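Local coordinates for ABC transporter ATP-binding/permease protein Rv1747 (Mycobacterium tuberculosis, PDB 6CCD), which moves an unidentified substrate across the membrane using ATP, is required for virulence, and carries two FHA domains, the first of which, a phosphothreonine-binding module, is described here, at residues P8-R13 against L49-D54. Sequence-based numbering, arbitrary orientation. Where two conformers were deposited one is given.
Sequences PVLTVR and LLLRFD
P8-R13 and L49-D54 face each other across the interior of the domain; their touching parts run in nearly opposite directions, 174° apart, with the CA atoms of L10 and F53, the nearest pair, 8.9 Å apart. No hydrogen bond links the two segments, which meet through apolar side chains. L51 does most of the bridging from its strand: its CD1 meets V12 CG2 at 3.7 Å, the two side chains reaching tip to tip, and also touches L10 CD2 at 4.0 Å, where the leucines cross at about a right angle. With its CG anti to the carbonyl carbon (chi1 -44°) and the chain then extended through chi2, L51 carries this methyl to both residues. Toward the partly exposed end, P8 crosses the F53 side chain almost perpendicularly, its CD lying obliquely 4.0 Å from CE1 of the ring. Such side-chain contact between facing sheets is characteristic of the FHA beta sandwich. On one sheet, strand 10-14 lies between strands 17-21 and 96-101, and F99 packs on L10 and V12; on the other, strand 49-54 runs between 27-30 and 57-62, with V27, V29 and A60 around L51. W58 of strand 57-62 joins the two segments at the P8-F53 end, meeting F53 edge-to-face and donating a hydrogen bond from NE1 to P8 O.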
ATOM      1  N   PRO A   8       8.257   1.660  14.064  1.00 23.36           N
ATOM      2  CA  PRO A   8       7.461   0.434  14.019  1.00 20.21           C
ATOM      3  C   PRO A   8       7.513  -0.172  12.631  1.00 23.49           C
ATOM      4  O   PRO A   8       7.728   0.544  11.654  1.00 21.51           O
ATOM      5  CB  PRO A   8       6.058   0.917  14.355  1.00 22.47           C
ATOM      6  CG  PRO A   8       6.048   2.356  13.836  1.00 21.17           C
ATOM      7  CD  PRO A   8       7.428   2.876  14.112  1.00 23.27           C
ATOM      8  N   VAL A   9       7.341  -1.482  12.548  1.00 20.68           N
ATOM      9  CA  VAL A   9       7.253  -2.149  11.260  1.00 19.11           C
ATOM     10  C   VAL A   9       5.854  -1.955  10.681  1.00 16.60           C
ATOM     11  O   VAL A   9       4.907  -1.617  11.400  1.00 17.78           O
ATOM     12  CB  VAL A   9       7.558  -3.664  11.383  1.00 18.60           C
ATOM     13  CG1 VAL A   9       8.985  -3.876  11.870  1.00 22.21           C
ATOM     14  CG2 VAL A   9       6.560  -4.329  12.321  1.00 22.65           C
ATOM     15  N   LEU A  10       5.730  -2.175   9.379  1.00 15.04           N
ATOM     16  CA  LEU A  10       4.443  -2.121   8.710  1.00 16.45           C
ATOM     17  C   LEU A  10       4.088  -3.487   8.160  1.00 16.61           C
ATOM     18  O   LEU A  10       4.846  -4.065   7.380  1.00 17.00           O
ATOM     19  CB  LEU A  10       4.464  -1.101   7.571  1.00 17.04           C
ATOM     20  CG  LEU A  10       3.166  -1.048   6.771  1.00 16.14           C
ATOM     21  CD1 LEU A  10       2.047  -0.406   7.580  1.00 14.89           C
ATOM     22  CD2 LEU A  10       3.397  -0.330   5.442  1.00 18.01           C
ATOM     23  N   THR A  11       2.944  -4.007   8.581  1.00 17.28           N
ATOM     24  CA  THR A  11       2.423  -5.246   8.034  1.00 16.10           C
ATOM     25  C   THR A  11       1.365  -4.916   7.001  1.00 16.16           C
ATOM     26  O   THR A  11       0.492  -4.075   7.235  1.00 17.57           O
ATOM     27  CB  THR A  11       1.839  -6.143   9.141  1.00 21.41           C
ATOM     28  OG1 THR A  11       2.906  -6.552   9.999  1.00 22.02           O
ATOM     29  CG2 THR A  11       1.168  -7.385   8.544  1.00 24.79           C
ATOM     30  N   VAL A  12       1.486  -5.552   5.847  1.00 15.57           N
ATOM     31  CA  VAL A  12       0.538  -5.401   4.756  1.00 18.83           C
ATOM     32  C   VAL A  12      -0.166  -6.727   4.520  1.00 19.38           C
ATOM     33  O   VAL A  12       0.477  -7.726   4.197  1.00 18.31           O
ATOM     34  CB  VAL A  12       1.231  -4.962   3.450  1.00 18.53           C
ATOM     35  CG1 VAL A  12       0.184  -4.737   2.338  1.00 17.79           C
ATOM     36  CG2 VAL A  12       2.099  -3.712   3.689  1.00 18.06           C
ATOM     37  N   ARG A  13      -1.486  -6.722   4.662  0.56 18.78           N
ATOM     38  CA  ARG A  13      -2.303  -7.900   4.425  0.56 19.88           C
ATOM     39  C   ARG A  13      -3.111  -7.746   3.146  0.56 20.43           C
ATOM     40  O   ARG A  13      -3.921  -6.823   3.017  0.56 17.93           O
ATOM     41  CB  ARG A  13      -3.239  -8.145   5.607  0.56 22.31           C
ATOM     42  CG  ARG A  13      -3.854  -9.533   5.637  0.56 27.28           C
ATOM     43  CD  ARG A  13      -4.386  -9.858   7.031  0.56 34.00           C
ATOM     44  NE  ARG A  13      -3.368  -9.626   8.057  0.56 33.56           N
ATOM     45  CZ  ARG A  13      -3.375  -8.598   8.900  0.56 32.84           C
ATOM     46  NH1 ARG A  13      -4.354  -7.702   8.850  0.56 34.43           N
ATOM     47  NH2 ARG A  13      -2.405  -8.467   9.794  0.56 36.29           N
ATOM     48  N   LEU A  49       1.786   1.408  -5.955  1.00 12.83           N
ATOM     49  CA  LEU A  49       2.029   2.185  -4.740  1.00 10.97           C
ATOM     50  C   LEU A  49       3.471   2.081  -4.281  1.00 14.32           C
ATOM     51  O   LEU A  49       4.104   1.044  -4.474  1.00 14.27           O
ATOM     52  CB  LEU A  49       1.158   1.699  -3.584  1.00 12.13           C
ATOM     53  CG  LEU A  49      -0.351   1.675  -3.721  1.00 11.36           C
ATOM     54  CD1 LEU A  49      -0.909   1.214  -2.389  1.00 12.23           C
ATOM     55  CD2 LEU A  49      -0.888   3.077  -4.093  1.00  9.37           C
ATOM     56  N   LEU A  50       3.961   3.135  -3.633  1.00 12.97           N
ATOM     57  CA  LEU A  50       5.170   3.041  -2.818  1.00 12.12           C
ATOM     58  C   LEU A  50       4.770   3.144  -1.365  1.00 11.99           C
ATOM     59  O   LEU A  50       4.016   4.044  -0.997  1.00 14.84           O
ATOM     60  CB  LEU A  50       6.168   4.148  -3.175  1.00 12.06           C
ATOM     61  CG  LEU A  50       6.622   4.100  -4.636  1.00 14.46           C
ATOM     62  CD1 LEU A  50       7.539   5.276  -4.941  1.00 18.60           C
ATOM     63  CD2 LEU A  50       7.320   2.772  -4.917  1.00 17.15           C
ATOM     64  N   LEU A  51       5.270   2.241  -0.528  1.00 13.01           N
ATOM     65  CA  LEU A  51       5.066   2.378   0.916  1.00 12.01           C
ATOM     66  C   LEU A  51       6.380   2.787   1.555  1.00 16.16           C
ATOM     67  O   LEU A  51       7.416   2.242   1.209  1.00 14.65           O
ATOM     68  CB  LEU A  51       4.571   1.070   1.545  1.00 15.79           C
ATOM     69  CG  LEU A  51       3.476   0.331   0.773  1.00 13.96           C
ATOM     70  CD1 LEU A  51       3.098  -0.974   1.479  1.00 13.75           C
ATOM     71  CD2 LEU A  51       2.240   1.231   0.606  1.00 13.37           C
ATOM     72  N   ARG A  52       6.355   3.725   2.492  1.00 13.16           N
ATOM     73  CA  ARG A  52       7.617   4.141   3.104  1.00 15.29           C
ATOM     74  C   ARG A  52       7.384   4.855   4.411  1.00 14.27           C
ATOM     75  O   ARG A  52       6.294   5.370   4.668  1.00 15.76           O
ATOM     76  CB  ARG A  52       8.415   5.042   2.161  1.00 14.67           C
ATOM     77  CG  ARG A  52       7.826   6.450   2.005  1.00 14.63           C
ATOM     78  CD  ARG A  52       8.399   7.174   0.774  1.00 19.72           C
ATOM     79  NE  ARG A  52       9.864   7.278   0.738  1.00 18.83           N
ATOM     80  CZ  ARG A  52      10.549   8.381   1.025  1.00 23.15           C
ATOM     81  NH1 ARG A  52       9.914   9.484   1.388  1.00 20.54           N
ATOM     82  NH2 ARG A  52      11.874   8.384   0.935  1.00 26.13           N
ATOM     83  N   PHE A  53       8.411   4.842   5.257  1.00 14.45           N
ATOM     84  CA  PHE A  53       8.355   5.521   6.546  1.00 16.43           C
ATOM     85  C   PHE A  53       9.026   6.878   6.392  1.00 17.56           C
ATOM     86  O   PHE A  53      10.215   6.959   6.088  1.00 18.39           O
ATOM     87  CB  PHE A  53       9.044   4.689   7.631  1.00 17.78           C
ATOM     88  CG  PHE A  53       8.836   5.215   9.024  1.00 18.83           C
ATOM     89  CD1 PHE A  53       7.687   4.907   9.727  1.00 21.09           C
ATOM     90  CD2 PHE A  53       9.795   6.016   9.625  1.00 22.97           C
ATOM     91  CE1 PHE A  53       7.484   5.396  11.007  1.00 20.98           C
ATOM     92  CE2 PHE A  53       9.597   6.508  10.899  1.00 24.52           C
ATOM     93  CZ  PHE A  53       8.444   6.195  11.590  1.00 19.83           C
ATOM     94  N   ASP A  54       8.260   7.941   6.596  1.00 17.56           N
ATOM     95  CA  ASP A  54       8.742   9.284   6.313  1.00 19.02           C
ATOM     96  C   ASP A  54       8.188  10.286   7.325  1.00 18.11           C
ATOM     97  O   ASP A  54       6.981  10.312   7.590  1.00 18.39           O
ATOM     98  CB  ASP A  54       8.348   9.700   4.892  1.00 17.63           C
ATOM     99  CG  ASP A  54       8.954  11.037   4.489  1.00 19.46           C
ATOM    100  OD1 ASP A  54      10.172  11.222   4.689  1.00 23.46           O
ATOM    101  OD2 ASP A  54       8.216  11.899   3.985  1.00 23.32           O
TER